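Local coordinates for protein CD8 alpha antigen (Sus scrofa, PDB 5EDX) that probably acts, as a homodimeric immunoglobulin V-set co-receptor on T cells, in binding MHC class I molecules, at residues T17-C22 with Y78-R83; S32-Y37 with P46-Y51; G90-S95 with M108-P113. All blocks are in the same frame, centred on the assembly; numbering follows the deposited sequence.

Contact 1: residues T17-C22 with Y78-R83; sequences TVKLRC and YLILHR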
loop_
_atom_site.group_PDB
_atom_site.type_symbol
_atom_site.label_atom_id
_atom_site.label_comp_id
_atom_site.label_asym_id
_atom_site.label_seq_id
_atom_site.Cartn_x
_atom_site.Cartn_y
_atom_site.Cartn_z
ATOM N N THR A 17 -4.964 9.036 23.509
ATOM C CA THR A 17 -3.779 9.217 22.678
ATOM C C THR A 17 -3.160 7.854 22.397
ATOM O O THR A 17 -2.862 7.099 23.329
ATOM C CB THR A 17 -2.753 10.122 23.377
ATOM O OG1 THR A 17 -3.368 11.380 23.688
ATOM C CG2 THR A 17 -1.528 10.352 22.491
ATOM N N VAL A 18 -2.988 7.533 21.115
ATOM C CA VAL A 18 -2.384 6.270 20.699
ATOM C C VAL A 18 -1.069 6.546 19.976
ATOM O O VAL A 18 -1.015 7.393 19.088
ATOM C CB VAL A 18 -3.332 5.486 19.761
ATOM C CG1 VAL A 18 -2.670 4.221 19.243
ATOM C CG2 VAL A 18 -4.626 5.147 20.481
ATOM N N LYS A 19 -0.010 5.841 20.361
ATOM C CA LYS A 19 1.293 6.030 19.725
ATOM C C LYS A 19 1.786 4.718 19.122
ATOM O O LYS A 19 1.909 3.709 19.824
ATOM C CB LYS A 19 2.306 6.577 20.734
ATOM C CG LYS A 19 3.704 6.806 20.164
ATOM C CD LYS A 19 4.504 7.695 21.105
ATOM C CE LYS A 19 5.853 8.059 20.517
ATOM N NZ LYS A 19 6.537 9.081 21.361
ATOM N N LEU A 20 2.047 4.735 17.818
ATOM C CA LEU A 20 2.493 3.551 17.093
ATOM C C LEU A 20 3.945 3.708 16.666
ATOM O O LEU A 20 4.398 4.823 16.429
ATOM C CB LEU A 20 1.635 3.354 15.845
ATOM C CG LEU A 20 0.120 3.333 16.046
ATOM C CD1 LEU A 20 -0.572 3.171 14.688
ATOM C CD2 LEU A 20 -0.296 2.229 17.012
ATOM N N ARG A 21 4.667 2.596 16.556
ATOM C CA ARG A 21 6.076 2.642 16.174
ATOM C C ARG A 21 6.407 1.615 15.096
ATOM O O ARG A 21 5.972 0.461 15.170
ATOM C CB ARG A 21 6.959 2.388 17.400
ATOM C CG ARG A 21 8.455 2.582 17.145
ATOM C CD ARG A 21 9.278 2.161 18.361
ATOM N NE ARG A 21 9.172 0.725 18.591
ATOM C CZ ARG A 21 8.485 0.168 19.582
ATOM N NH1 ARG A 21 8.444 -1.154 19.693
ATOM N NH2 ARG A 21 7.850 0.928 20.466
ATOM N N CYS A 22 7.162 2.039 14.086
ATOM C CA CYS A 22 7.822 1.087 13.199
ATOM C C CYS A 22 9.301 1.428 13.122
ATOM O O CYS A 22 9.668 2.563 12.846
ATOM C CB CYS A 22 7.173 1.022 11.803
ATOM S SG CYS A 22 7.349 2.467 10.720
ATOM N N TYR A 78 7.373 7.100 14.216
ATOM C CA TYR A 78 6.219 7.082 15.097
ATOM C C TYR A 78 5.028 7.762 14.456
ATOM O O TYR A 78 5.186 8.706 13.684
ATOM C CB TYR A 78 6.541 7.794 16.411
ATOM C CG TYR A 78 7.639 7.132 17.203
ATOM C CD1 TYR A 78 7.351 6.146 18.134
ATOM C CD2 TYR A 78 8.965 7.491 17.015
ATOM C CE1 TYR A 78 8.362 5.531 18.866
ATOM C CE2 TYR A 78 9.985 6.884 17.743
ATOM C CZ TYR A 78 9.672 5.908 18.665
ATOM O OH TYR A 78 10.683 5.301 19.385
ATOM N N LEU A 79 3.839 7.271 14.793
ATOM C CA LEU A 79 2.590 7.929 14.425
ATOM C C LEU A 79 1.808 8.131 15.709
ATOM O O LEU A 79 1.701 7.219 16.526
ATOM C CB LEU A 79 1.779 7.050 13.475
ATOM C CG LEU A 79 0.554 7.721 12.854
ATOM C CD1 LEU A 79 0.980 8.715 11.789
ATOM C CD2 LEU A 79 -0.390 6.686 12.265
ATOM N N ILE A 80 1.262 9.327 15.893
ATOM C CA ILE A 80 0.501 9.606 17.096
ATOM C C ILE A 80 -0.923 9.988 16.727
ATOM O O ILE A 80 -1.141 10.936 15.984
ATOM C CB ILE A 80 1.128 10.743 17.917
ATOM C CG1 ILE A 80 2.519 10.340 18.426
ATOM C CG2 ILE A 80 0.224 11.097 19.092
ATOM C CD1 ILE A 80 3.629 10.640 17.459
ATOM N N LEU A 81 -1.885 9.223 17.226
ATOM C CA LEU A 81 -3.290 9.580 17.096
ATOM C C LEU A 81 -3.624 10.308 18.395
ATOM O O LEU A 81 -3.784 9.684 19.444
ATOM C CB LEU A 81 -4.146 8.326 16.931
ATOM C CG LEU A 81 -3.670 7.302 15.893
ATOM C CD1 LEU A 81 -4.562 6.068 15.914
ATOM C CD2 LEU A 81 -3.617 7.906 14.493
ATOM N N HIS A 82 -3.692 11.632 18.324
ATOM C CA HIS A 82 -3.714 12.468 19.526
ATOM C C HIS A 82 -4.990 12.412 20.346
ATOM O O HIS A 82 -4.950 12.524 21.575
ATOM C CB HIS A 82 -3.410 13.918 19.155
ATOM C CG HIS A 82 -1.966 14.162 18.852
ATOM N ND1 HIS A 82 -1.471 14.198 17.569
ATOM C CD2 HIS A 82 -0.909 14.362 19.672
ATOM C CE1 HIS A 82 -0.167 14.421 17.609
ATOM N NE2 HIS A 82 0.197 14.521 18.875
ATOM N N ARG A 83 -6.118 12.264 19.664
ATOM C CA ARG A 83 -7.416 12.357 20.306
ATOM C C ARG A 83 -8.333 11.419 19.541
ATOM O O ARG A 83 -9.113 11.844 18.686
ATOM C CB ARG A 83 -7.922 13.804 20.222
ATOM C CG ARG A 83 -8.689 14.289 21.440
ATOM C CD ARG A 83 -8.893 15.804 21.390
ATOM N NE ARG A 83 -7.931 16.528 22.216
ATOM C CZ ARG A 83 -7.804 17.853 22.230
ATOM N NH1 ARG A 83 -8.570 18.606 21.449
ATOM N NH2 ARG A 83 -6.909 18.429 23.019
HETATM O O HOH W 1 9.438 3.605 21.738
#
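Tyr78 reaches across to the neighbouring strand, and its ring is met by two basic side chains, Lys19 and Arg21. Lys19 runs out fully extended, CG anti to the backbone N (chi1 180°), which brings CE obliquely against the ring, 3.4 Å from Tyr78 CD1. NZ then stands over the face, 4.8 Å from the centroid of the Tyr78 ring, as a cation-pi contact; the same ammonium is hydrogen-bonded to Tyr71 OH, and the Tyr71 ring stacks with Tyr78. Arg21 behaves differently. It lies alongside the tyrosine, pointing the same way, with its methylene CG 3.4 Å from Tyr78 CE1. The chain bends at chi3 (66°), leaving the guanidinium plane steeply turned from the ring at 70°. A water in the ring plane links the two ends, 3.2 Å from Tyr78 OH and only weakly bonded to Arg21 NH2.

These are strands B and E of the V-set immunoglobulin sandwich, paired antiparallel. Val18 with Leu81 and Leu20 with Leu79 form the hydrogen-bonded pairs; Lys19 with Ile80 and Arg21 with Tyr78 are the non-hydrogen-bonded ones. The leucines and Val18 therefore share the face turned to the interior, where Leu20 and Leu79 rest on Trp35 and, together with Leu81, on Tyr92. On this face Val18 CB and Leu81 CD1 meet at an ordinary van der Waals distance, 4.1 Å.

On the Lys19 face, Ile80 lies beside the lysine, its CG1 next to the lysine CG, while Ile80 CG2 comes 3.9 Å from Thr17 CG2. The Thr17 hydroxyl, at the end of the pairing, donates to the backbone: OG1 is 2.9 Å from His82 O and approaches tilted from the carbonyl plane.

Contact 2: residues S32-Y37 with P46-Y51; sequences SCSWLY and PIFLMY
Tyr37 O is held by two groups of segment 46-51: Ile47 N donates to it at 2.8 Å, and Pro46 CA adds a CA-H...O contact at 3.3 Å from Tyr37 O. At the other end of the pairing Met50 O does similar double duty, accepting from Trp35 N and lying 3.1 Å from Ser34 CA.

Between these points the register slips by one residue. Leu49 N donates to Trp35 O while Met50 O takes the Trp35 amide, so Leu49 and Met50 together face Trp35 in a classic beta bulge. The Met50 side chain runs alongside the indole, pointing the same way; its CG sits at the ring edge, 4.1 Å from Trp35 CD1, and SD makes an oblique Met-aromatic contact. With CG beside its own backbone N (chi1 -79°), the Trp35 indole leads away from segment 46-51, toward Leu20 and Leu79 of the facing sheet. Ile47 CD1 meets Tyr37 in the ring plane, 3.7 Å from Tyr37 CD2, and Tyr37 OH is bonded to Gln89 O.

On the other face Ser34 OG lies at the edges of two rings, Phe48 and Tyr51, while Leu36 CD2 stays 3.8 Å from Phe48 CA. Ser32 CB comes 3.4 Å from Tyr51 OH, and a water joins the two hydroxyls. This face meets the second subunit, whose Phe104 packs on Leu36 and whose Ser100 touches Phe48 and Tyr51. The whole is the C-C' hairpin of an immunoglobulin V-set domain, with the core tryptophan of strand C set against the Cys22-Cys94 disulfide.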
loop_
_atom_site.group_PDB
_atom_site.type_symbol
_atom_site.label_atom_id
_atom_site.label_comp_id
_atom_site.label_asym_id
_atom_site.label_seq_id
_atom_site.Cartn_x
_atom_site.Cartn_y
_atom_site.Cartn_z
ATOM N N SER A 32 13.959 6.312 4.912
ATOM C CA SER A 32 12.721 7.061 5.008
ATOM C C SER A 32 11.599 6.076 5.213
ATOM O O SER A 32 11.765 4.876 4.997
ATOM C CB SER A 32 12.488 7.858 3.726
ATOM O OG SER A 32 12.240 6.984 2.636
ATOM N N CYS A 33 10.449 6.581 5.633
ATOM C CA CYS A 33 9.310 5.728 5.888
ATOM C C CYS A 33 8.025 6.520 5.681
ATOM O O CYS A 33 7.947 7.692 6.041
ATOM C CB CYS A 33 9.383 5.206 7.321
ATOM S SG CYS A 33 8.259 3.853 7.679
ATOM N N SER A 34 7.027 5.886 5.078
ATOM C CA SER A 34 5.730 6.519 4.903
ATOM C C SER A 34 4.700 5.796 5.751
ATOM O O SER A 34 4.648 4.572 5.753
ATOM C CB SER A 34 5.304 6.469 3.438
ATOM O OG SER A 34 6.170 7.248 2.638
ATOM N N TRP A 35 3.892 6.554 6.477
ATOM C CA TRP A 35 2.772 5.976 7.209
ATOM C C TRP A 35 1.550 5.899 6.297
ATOM O O TRP A 35 1.184 6.883 5.661
ATOM C CB TRP A 35 2.448 6.813 8.446
ATOM C CG TRP A 35 3.363 6.564 9.606
ATOM C CD1 TRP A 35 4.391 7.359 10.027
ATOM C CD2 TRP A 35 3.337 5.436 10.485
ATOM N NE1 TRP A 35 5.005 6.794 11.124
ATOM C CE2 TRP A 35 4.373 5.616 11.427
ATOM C CE3 TRP A 35 2.534 4.294 10.574
ATOM C CZ2 TRP A 35 4.622 4.695 12.440
ATOM C CZ3 TRP A 35 2.780 3.384 11.580
ATOM C CH2 TRP A 35 3.819 3.586 12.500
ATOM N N LEU A 36 0.940 4.720 6.248
ATOM C CA LEU A 36 -0.257 4.468 5.455
ATOM C C LEU A 36 -1.372 3.982 6.369
ATOM O O LEU A 36 -1.126 3.500 7.471
ATOM C CB LEU A 36 0.018 3.409 4.388
ATOM C CG LEU A 36 1.202 3.681 3.457
ATOM C CD1 LEU A 36 1.396 2.503 2.500
ATOM C CD2 LEU A 36 0.991 4.982 2.686
ATOM N N TYR A 37 -2.600 4.110 5.894
ATOM C CA TYR A 37 -3.771 3.711 6.664
ATOM C C TYR A 37 -4.745 2.985 5.749
ATOM O O TYR A 37 -4.890 3.345 4.581
ATOM C CB TYR A 37 -4.426 4.955 7.261
ATOM C CG TYR A 37 -5.837 4.764 7.776
ATOM C CD1 TYR A 37 -6.081 4.155 9.003
ATOM C CD2 TYR A 37 -6.922 5.234 7.048
ATOM C CE1 TYR A 37 -7.398 4.000 9.482
ATOM C CE2 TYR A 37 -8.221 5.086 7.509
ATOM C CZ TYR A 37 -8.454 4.474 8.726
ATOM O OH TYR A 37 -9.754 4.337 9.171
ATOM N N PRO A 46 -5.382 2.006 0.254
ATOM C CA PRO A 46 -4.681 2.658 1.361
ATOM C C PRO A 46 -4.666 4.168 1.186
ATOM O O PRO A 46 -4.763 4.690 0.069
ATOM C CB PRO A 46 -3.249 2.122 1.237
ATOM C CG PRO A 46 -3.356 0.886 0.436
ATOM C CD PRO A 46 -4.502 1.099 -0.502
ATOM N N ILE A 47 -4.519 4.857 2.308
ATOM C CA ILE A 47 -4.478 6.304 2.358
ATOM C C ILE A 47 -3.090 6.728 2.842
ATOM O O ILE A 47 -2.620 6.260 3.874
ATOM C CB ILE A 47 -5.562 6.818 3.323
ATOM C CG1 ILE A 47 -6.949 6.417 2.795
ATOM C CG2 ILE A 47 -5.468 8.329 3.505
ATOM C CD1 ILE A 47 -8.069 6.613 3.784
ATOM N N PHE A 48 -2.430 7.593 2.079
ATOM C CA PHE A 48 -1.129 8.129 2.465
ATOM C C PHE A 48 -1.313 9.140 3.596
ATOM O O PHE A 48 -2.124 10.057 3.486
ATOM C CB PHE A 48 -0.457 8.792 1.251
ATOM C CG PHE A 48 0.814 9.547 1.578
ATOM C CD1 PHE A 48 2.022 8.878 1.719
ATOM C CD2 PHE A 48 0.800 10.928 1.708
ATOM C CE1 PHE A 48 3.194 9.577 2.006
ATOM C CE2 PHE A 48 1.968 11.631 1.999
ATOM C CZ PHE A 48 3.162 10.950 2.145
ATOM N N LEU A 49 -0.567 8.974 4.684
ATOM C CA LEU A 49 -0.628 9.935 5.787
ATOM C C LEU A 49 0.558 10.899 5.778
ATOM O O LEU A 49 0.367 12.116 5.795
ATOM C CB LEU A 49 -0.722 9.222 7.133
ATOM C CG LEU A 49 -1.898 8.267 7.314
ATOM C CD1 LEU A 49 -1.788 7.583 8.669
ATOM C CD2 LEU A 49 -3.227 9.019 7.180
ATOM N N MET A 50 1.776 10.364 5.750
ATOM C CA MET A 50 2.965 11.217 5.716
ATOM C C MET A 50 4.222 10.458 5.341
ATOM O O MET A 50 4.292 9.234 5.464
ATOM C CB MET A 50 3.179 11.884 7.073
ATOM C CG MET A 50 3.534 10.903 8.170
ATOM S SD MET A 50 3.445 11.633 9.820
ATOM C CE MET A 50 1.675 11.873 10.015
ATOM N N TYR A 51 5.216 11.212 4.887
ATOM C CA TYR A 51 6.524 10.685 4.543
ATOM C C TYR A 51 7.495 11.292 5.543
ATOM O O TYR A 51 7.452 12.496 5.803
ATOM C CB TYR A 51 6.869 11.094 3.111
ATOM C CG TYR A 51 8.314 10.884 2.694
ATOM C CD1 TYR A 51 8.705 9.733 2.021
ATOM C CD2 TYR A 51 9.277 11.860 2.936
ATOM C CE1 TYR A 51 10.014 9.548 1.619
ATOM C CE2 TYR A 51 10.597 11.681 2.539
ATOM C CZ TYR A 51 10.957 10.521 1.882
ATOM O OH TYR A 51 12.263 10.335 1.478
HETATM O O HOH W 2 12.918 7.545 -0.149
#

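Contact 3: residues G90-S95 with M108-P113; sequences GYYFCS and MSVFLP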
loop_
_atom_site.group_PDB
_atom_site.type_symbol
_atom_site.label_atom_id
_atom_site.label_comp_id
_atom_site.label_asym_id
_atom_site.label_seq_id
_atom_site.Cartn_x
_atom_site.Cartn_y
_atom_site.Cartn_z
ATOM N N GLY A 90 -8.951 1.425 12.420
ATOM C CA GLY A 90 -8.487 0.810 11.193
ATOM C C GLY A 90 -7.077 0.268 11.297
ATOM O O GLY A 90 -6.603 -0.074 12.383
ATOM N N TYR A 91 -6.404 0.201 10.155
ATOM C CA TYR A 91 -5.104 -0.450 10.052
ATOM C C TYR A 91 -4.032 0.551 9.664
ATOM O O TYR A 91 -4.158 1.250 8.660
ATOM C CB TYR A 91 -5.180 -1.554 9.001
ATOM C CG TYR A 91 -6.328 -2.491 9.251
ATOM C CD1 TYR A 91 -6.260 -3.431 10.265
ATOM C CD2 TYR A 91 -7.491 -2.422 8.488
ATOM C CE1 TYR A 91 -7.315 -4.289 10.515
ATOM C CE2 TYR A 91 -8.556 -3.287 8.732
ATOM C CZ TYR A 91 -8.451 -4.213 9.748
ATOM O OH TYR A 91 -9.492 -5.078 10.014
ATOM N N TYR A 92 -2.982 0.626 10.471
ATOM C CA TYR A 92 -1.888 1.545 10.201
ATOM C C TYR A 92 -0.631 0.745 9.900
ATOM O O TYR A 92 -0.392 -0.296 10.514
ATOM C CB TYR A 92 -1.670 2.471 11.401
ATOM C CG TYR A 92 -2.853 3.382 11.658
ATOM C CD1 TYR A 92 -3.967 2.932 12.364
ATOM C CD2 TYR A 92 -2.861 4.682 11.177
ATOM C CE1 TYR A 92 -5.062 3.767 12.585
ATOM C CE2 TYR A 92 -3.949 5.526 11.399
ATOM C CZ TYR A 92 -5.040 5.061 12.105
ATOM O OH TYR A 92 -6.109 5.899 12.323
ATOM N N PHE A 93 0.169 1.222 8.950
ATOM C CA PHE A 93 1.362 0.478 8.563
ATOM C C PHE A 93 2.355 1.363 7.834
ATOM O O PHE A 93 2.001 2.439 7.355
ATOM C CB PHE A 93 1.003 -0.781 7.746
ATOM C CG PHE A 93 0.225 -0.513 6.479
ATOM C CD1 PHE A 93 -1.098 -0.081 6.527
ATOM C CD2 PHE A 93 0.801 -0.751 5.236
ATOM C CE1 PHE A 93 -1.816 0.139 5.354
ATOM C CE2 PHE A 93 0.088 -0.536 4.057
ATOM C CZ PHE A 93 -1.225 -0.091 4.120
ATOM N N CYS A 94 3.604 0.911 7.782
ATOM C CA CYS A 94 4.686 1.701 7.221
ATOM C C CYS A 94 5.093 1.136 5.877
ATOM O O CYS A 94 4.942 -0.057 5.631
ATOM C CB CYS A 94 5.889 1.686 8.162
ATOM S SG CYS A 94 5.547 2.470 9.747
ATOM N N SER A 95 5.605 1.981 5.022
ATOM C CA SER A 95 6.069 1.576 3.712
ATOM C C SER A 95 7.444 2.177 3.385
ATOM O O SER A 95 7.665 3.311 3.621
ATOM C CB SER A 95 5.075 2.046 2.688
ATOM O OG SER A 95 5.244 1.411 1.511
ATOM N N MET A 108 -0.789 -2.584 12.116
ATOM C CA MET A 108 -1.105 -2.330 13.512
ATOM C C MET A 108 -2.577 -1.935 13.528
ATOM O O MET A 108 -2.948 -0.891 12.999
ATOM C CB MET A 108 -0.220 -1.217 14.069
ATOM C CG MET A 108 1.220 -1.673 14.363
ATOM S SD MET A 108 2.479 -0.377 14.302
ATOM C CE MET A 108 2.603 -0.119 12.539
ATOM N N SER A 109 -3.418 -2.788 14.100
ATOM C CA SER A 109 -4.845 -2.507 14.136
ATOM C C SER A 109 -5.171 -1.684 15.370
ATOM O O SER A 109 -4.665 -1.947 16.462
ATOM C CB SER A 109 -5.669 -3.799 14.115
ATOM O OG SER A 109 -5.487 -4.539 15.305
ATOM N N VAL A 110 -5.999 -0.665 15.188
ATOM C CA VAL A 110 -6.440 0.154 16.300
ATOM C C VAL A 110 -7.961 0.250 16.241
ATOM O O VAL A 110 -8.513 0.779 15.280
ATOM C CB VAL A 110 -5.828 1.563 16.244
ATOM C CG1 VAL A 110 -6.086 2.289 17.545
ATOM C CG2 VAL A 110 -4.323 1.479 15.964
ATOM N N PHE A 111 -8.629 -0.288 17.257
ATOM C CA PHE A 111 -10.091 -0.327 17.278
ATOM C C PHE A 111 -10.637 0.027 18.660
ATOM O O PHE A 111 -9.968 -0.176 19.673
ATOM C CB PHE A 111 -10.606 -1.717 16.866
ATOM C CG PHE A 111 -10.532 -1.980 15.385
ATOM C CD1 PHE A 111 -11.583 -1.631 14.555
ATOM C CD2 PHE A 111 -9.403 -2.557 14.820
ATOM C CE1 PHE A 111 -11.523 -1.859 13.192
ATOM C CE2 PHE A 111 -9.335 -2.788 13.458
ATOM C CZ PHE A 111 -10.395 -2.440 12.641
ATOM N N LEU A 112 -11.846 0.579 18.680
ATOM C CA LEU A 112 -12.598 0.797 19.907
ATOM C C LEU A 112 -12.894 -0.548 20.570
ATOM O O LEU A 112 -12.975 -1.580 19.896
ATOM C CB LEU A 112 -13.922 1.486 19.569
ATOM C CG LEU A 112 -14.252 2.965 19.819
ATOM C CD1 LEU A 112 -13.040 3.857 19.984
ATOM C CD2 LEU A 112 -15.185 3.497 18.719
ATOM N N PRO A 113 -13.050 -0.547 21.900
ATOM C CA PRO A 113 -13.526 -1.757 22.576
ATOM C C PRO A 113 -14.937 -2.078 22.098
ATOM O O PRO A 113 -15.713 -1.157 21.849
ATOM C CB PRO A 113 -13.547 -1.345 24.053
ATOM C CG PRO A 113 -12.574 -0.215 24.150
ATOM C CD PRO A 113 -12.708 0.524 22.851
#
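Residues 90-95 and 108-111 run antiparallel with their short axes at 149°, joined by two-way hydrogen bonds between Gly90 and Val110 and between Tyr92 and Met108. They belong to strands F and G of the V-set fold, a hairpin that brings Cys94 into the disulfide with Cys22.

Gly90 has a positive phi (150°), a backbone shape open to glycine, and its N lies over one face of the Phe111 ring, displaced toward the rim. The edge of Phe111 is directed at the face of Tyr91 in an offset edge-to-face pair, centroids 5.6 Å apart, with Phe111 CE2 3.9 Å from Tyr91 CE1. Ser109, modelled in two conformers, also borders the Tyr91 ring. Beyond the hairpin, Tyr91 packs on Ala43 of the second subunit, and Phe93 on Pro46 of that subunit.

Toward the interior Tyr92 crosses Val110 at about a right angle, its CD1 3.9 Å from Val110 CG2, while its hydroxyl bonds to Asp88 O. The Met108 chain bends at chi3 (-74°), which folds the methyl CE back to 3.6 Å from Tyr92 O.

How the contacts relate
Contact 1 pairs strands of one sheet, and contacts 2 and 3 pair strands of the facing sheet, where 33-37 and 90-95 are direct neighbours: Leu36 N probably bonds to Phe93 O. All three have an apolar side turned into the sandwich. There the Cys22-Cys94 disulfide ties contact 1 to contact 3, and Leu79 CD2 touches Tyr92 CD2 at 3.4 Å. The outward sides differ. Contact 1, partly buried and untouched by the other subunit, carries lysine, arginine and tyrosine with a water. Contacts 2 and 3 are buried and turn mainly aromatic and aliphatic groups toward the second subunit, consistent with their place at the homodimer interface.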